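Local coordinates for protein multisubunit Na+/H+ antiporter, B subunit (Anoxybacillus flavithermus, PDB 6Z16) that is a membrane subunit of a multisubunit antiporter complex that probably exchanges sodium ions for protons across the cell membrane, at residues B[14-19]-B[45-50]. Sequence-based numbering, arbitrary orientation.
With PTY (phosphatidylethanolamine), chain Q.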
loop_
_atom_site.group_PDB
_atom_site.type_symbol
_atom_site.label_atom_id
_atom_site.label_comp_id
_atom_site.label_asym_id
_atom_site.label_seq_id
_atom_site.Cartn_x
_atom_site.Cartn_y
_atom_site.Cartn_z
ATOM N N VAL B 14 5.449 12.475 20.163
ATOM C CA VAL B 14 5.356 11.083 19.715
ATOM C C VAL B 14 4.333 10.256 20.486
ATOM O O VAL B 14 4.075 9.105 20.106
ATOM C CB VAL B 14 6.706 10.347 19.791
ATOM C CG1 VAL B 14 7.748 11.062 18.959
ATOM C CG2 VAL B 14 7.150 10.202 21.220
ATOM N N VAL B 15 3.747 10.792 21.555
ATOM C CA VAL B 15 2.787 10.048 22.366
ATOM C C VAL B 15 1.347 10.440 22.025
ATOM O O VAL B 15 0.446 9.591 22.055
ATOM C CB VAL B 15 3.149 10.227 23.861
ATOM C CG1 VAL B 15 1.981 10.065 24.779
ATOM C CG2 VAL B 15 4.156 9.157 24.253
ATOM N N THR B 16 1.134 11.697 21.629
ATOM C CA THR B 16 -0.204 12.154 21.242
ATOM C C THR B 16 -0.858 11.395 20.068
ATOM O O THR B 16 -2.066 11.101 20.181
ATOM C CB THR B 16 -0.137 13.671 20.984
ATOM O OG1 THR B 16 0.352 14.332 22.157
ATOM C CG2 THR B 16 -1.494 14.236 20.644
ATOM N N PRO B 17 -0.165 11.017 18.968
ATOM C CA PRO B 17 -0.857 10.226 17.931
ATOM C C PRO B 17 -1.359 8.865 18.374
ATOM O O PRO B 17 -2.420 8.447 17.903
ATOM C CB PRO B 17 0.206 10.079 16.835
ATOM C CG PRO B 17 1.043 11.225 16.991
ATOM C CD PRO B 17 1.143 11.463 18.444
ATOM N N ILE B 18 -0.672 8.172 19.277
ATOM C CA ILE B 18 -1.193 6.858 19.643
ATOM C C ILE B 18 -2.373 6.991 20.608
ATOM O O ILE B 18 -3.284 6.154 20.591
ATOM C CB ILE B 18 -0.067 5.945 20.172
ATOM C CG1 ILE B 18 -0.546 4.496 20.236
ATOM C CG2 ILE B 18 0.435 6.372 21.529
ATOM C CD1 ILE B 18 -0.994 3.962 18.906
ATOM N N ILE B 19 -2.437 8.083 21.379
ATOM C CA ILE B 19 -3.626 8.356 22.182
ATOM C C ILE B 19 -4.813 8.677 21.283
ATOM O O ILE B 19 -5.933 8.212 21.527
ATOM C CB ILE B 19 -3.362 9.501 23.178
ATOM C CG1 ILE B 19 -2.196 9.175 24.098
ATOM C CG2 ILE B 19 -4.578 9.741 24.049
ATOM C CD1 ILE B 19 -1.795 10.332 24.965
ATOM N N ALA B 45 -10.154 14.065 24.668
ATOM C CA ALA B 45 -9.905 15.168 25.581
ATOM C C ALA B 45 -8.627 14.963 26.380
ATOM O O ALA B 45 -7.940 15.936 26.678
ATOM C CB ALA B 45 -11.095 15.346 26.514
ATOM N N GLY B 46 -8.273 13.715 26.695
ATOM C CA GLY B 46 -7.015 13.456 27.385
ATOM C C GLY B 46 -5.785 13.748 26.544
ATOM O O GLY B 46 -4.766 14.220 27.060
ATOM N N ALA B 47 -5.856 13.460 25.241
ATOM C CA ALA B 47 -4.777 13.844 24.331
ATOM C C ALA B 47 -4.628 15.358 24.265
ATOM O O ALA B 47 -3.504 15.888 24.285
ATOM C CB ALA B 47 -5.036 13.279 22.939
ATOM N N ILE B 48 -5.753 16.076 24.219
ATOM C CA ILE B 48 -5.664 17.536 24.216
ATOM C C ILE B 48 -5.184 18.055 25.578
ATOM O O ILE B 48 -4.502 19.084 25.653
ATOM C CB ILE B 48 -7.013 18.144 23.794
ATOM C CG1 ILE B 48 -7.459 17.552 22.464
ATOM C CG2 ILE B 48 -6.887 19.633 23.555
ATOM C CD1 ILE B 48 -8.885 17.869 22.114
ATOM N N VAL B 49 -5.476 17.324 26.662
ATOM C CA VAL B 49 -4.953 17.656 27.990
ATOM C C VAL B 49 -3.438 17.512 28.026
ATOM O O VAL B 49 -2.733 18.345 28.608
ATOM C CB VAL B 49 -5.639 16.781 29.062
ATOM C CG1 VAL B 49 -4.861 16.751 30.356
ATOM C CG2 VAL B 49 -6.977 17.339 29.380
ATOM N N LEU B 50 -2.916 16.456 27.398
ATOM C CA LEU B 50 -1.470 16.272 27.325
ATOM C C LEU B 50 -0.808 17.395 26.531
ATOM O O LEU B 50 0.262 17.894 26.913
ATOM C CB LEU B 50 -1.157 14.915 26.709
ATOM C CG LEU B 50 0.323 14.578 26.590
ATOM C CD1 LEU B 50 0.990 14.538 27.946
ATOM C CD2 LEU B 50 0.468 13.257 25.898
HETATM C C1 PTY Q . -3.828 24.967 38.539
HETATM C C2 PTY Q . -5.066 29.903 38.013
HETATM C C3 PTY Q . -5.233 28.908 39.179
HETATM O O4 PTY Q . -4.850 23.944 38.538
HETATM C C5 PTY Q . -2.595 26.504 40.083
HETATM C C6 PTY Q . -3.600 25.389 39.966
HETATM O O7 PTY Q . -3.102 24.228 40.709
HETATM C C8 PTY Q . -3.970 23.590 41.511
HETATM O O10 PTY Q . -5.102 23.943 41.687
HETATM C C11 PTY Q . -3.337 22.401 42.169
HETATM C C12 PTY Q . -2.992 21.253 41.229
HETATM C C13 PTY Q . -4.207 20.587 40.616
HETATM C C14 PTY Q . -4.003 19.109 40.317
HETATM C C15 PTY Q . -2.958 18.819 39.262
HETATM C C16 PTY Q . -2.102 17.608 39.568
HETATM C C17 PTY Q . -2.855 16.294 39.706
HETATM C C18 PTY Q . -3.389 15.742 38.400
HETATM C C19 PTY Q . -3.426 14.226 38.345
HETATM C C20 PTY Q . -4.211 13.590 39.472
HETATM C C21 PTY Q . -4.252 12.074 39.413
HETATM C C22 PTY Q . -2.891 11.426 39.574
HETATM C C30 PTY Q . -5.524 23.743 37.405
HETATM C C31 PTY Q . -6.604 22.719 37.591
HETATM O O30 PTY Q . -5.296 24.323 36.380
HETATM C C32 PTY Q . -6.820 21.807 36.393
HETATM C C33 PTY Q . -5.801 20.688 36.320
HETATM C C34 PTY Q . -6.069 19.673 35.228
HETATM C C35 PTY Q . -5.138 18.479 35.288
HETATM C C36 PTY Q . -5.602 17.284 34.480
HETATM C C37 PTY Q . -4.933 15.995 34.918
HETATM C C38 PTY Q . -5.302 14.778 34.098
HETATM C C39 PTY Q . -6.786 14.486 34.046
HETATM C C40 PTY Q . -7.103 13.079 33.574
HETATM C C41 PTY Q . -6.560 12.750 32.199
HETATM C C42 PTY Q . -7.225 13.544 31.097
HETATM C C43 PTY Q . -8.697 13.248 30.955
HETATM C C44 PTY Q . -9.421 14.259 30.107
HETATM P P1 PTY Q . -3.066 29.095 40.764
HETATM O O11 PTY Q . -4.552 29.477 40.324
HETATM O O12 PTY Q . -2.179 29.334 39.560
HETATM O O13 PTY Q . -2.663 29.820 41.990
HETATM O O14 PTY Q . -3.106 27.491 41.007
HETATM N N1 PTY Q . -3.685 29.868 37.520
#
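Ile19 packs against Ala47 and Leu50 where helices 6-28 and 37-54 meet, their segments here running antiparallel (171°) with axes 9.4 Å apart. From its CB outward, Ile19 meets these two residues in turn. Ile19 CB lies 4.1 Å from Ala47 CB. The CG2 branch, set anti to the backbone N, comes closer, with Ile19 CG2 3.7 Å from Ala47 CB. The other branch extends through CG1 (chi2 173°) along the partner helix, bringing Ile19 CD1 to 3.8 Å from Leu50 CD2, the isoleucine running roughly perpendicular to the leucine. Val15 CG1 is 3.7 Å from Leu50 CD2, so this methyl rests over the gap between Val15 and Ile19, one turn apart on helix 6-28. Thr16 OG1 passes Leu50 CD2 at 3.9 Å, the two side chains pointing opposite ways; the threonine hydroxyl is hydrogen-bonded to Thr12 O in its own helix, and Thr16 CG2 faces Ala47 CB. Pro17 interrupts the backbone bonding of helix 6-28, which is kinked here. Beyond the interface, Ala45, Ile48 and Val49 pack on helix 114-137, with a phosphatidylethanolamine chain end against Gly46 and Val49, while Phe69 of a neighbouring subunit touches both Val15 and Leu50. Helix 37-54 is thus sandwiched between helices 6-28 and 114-137.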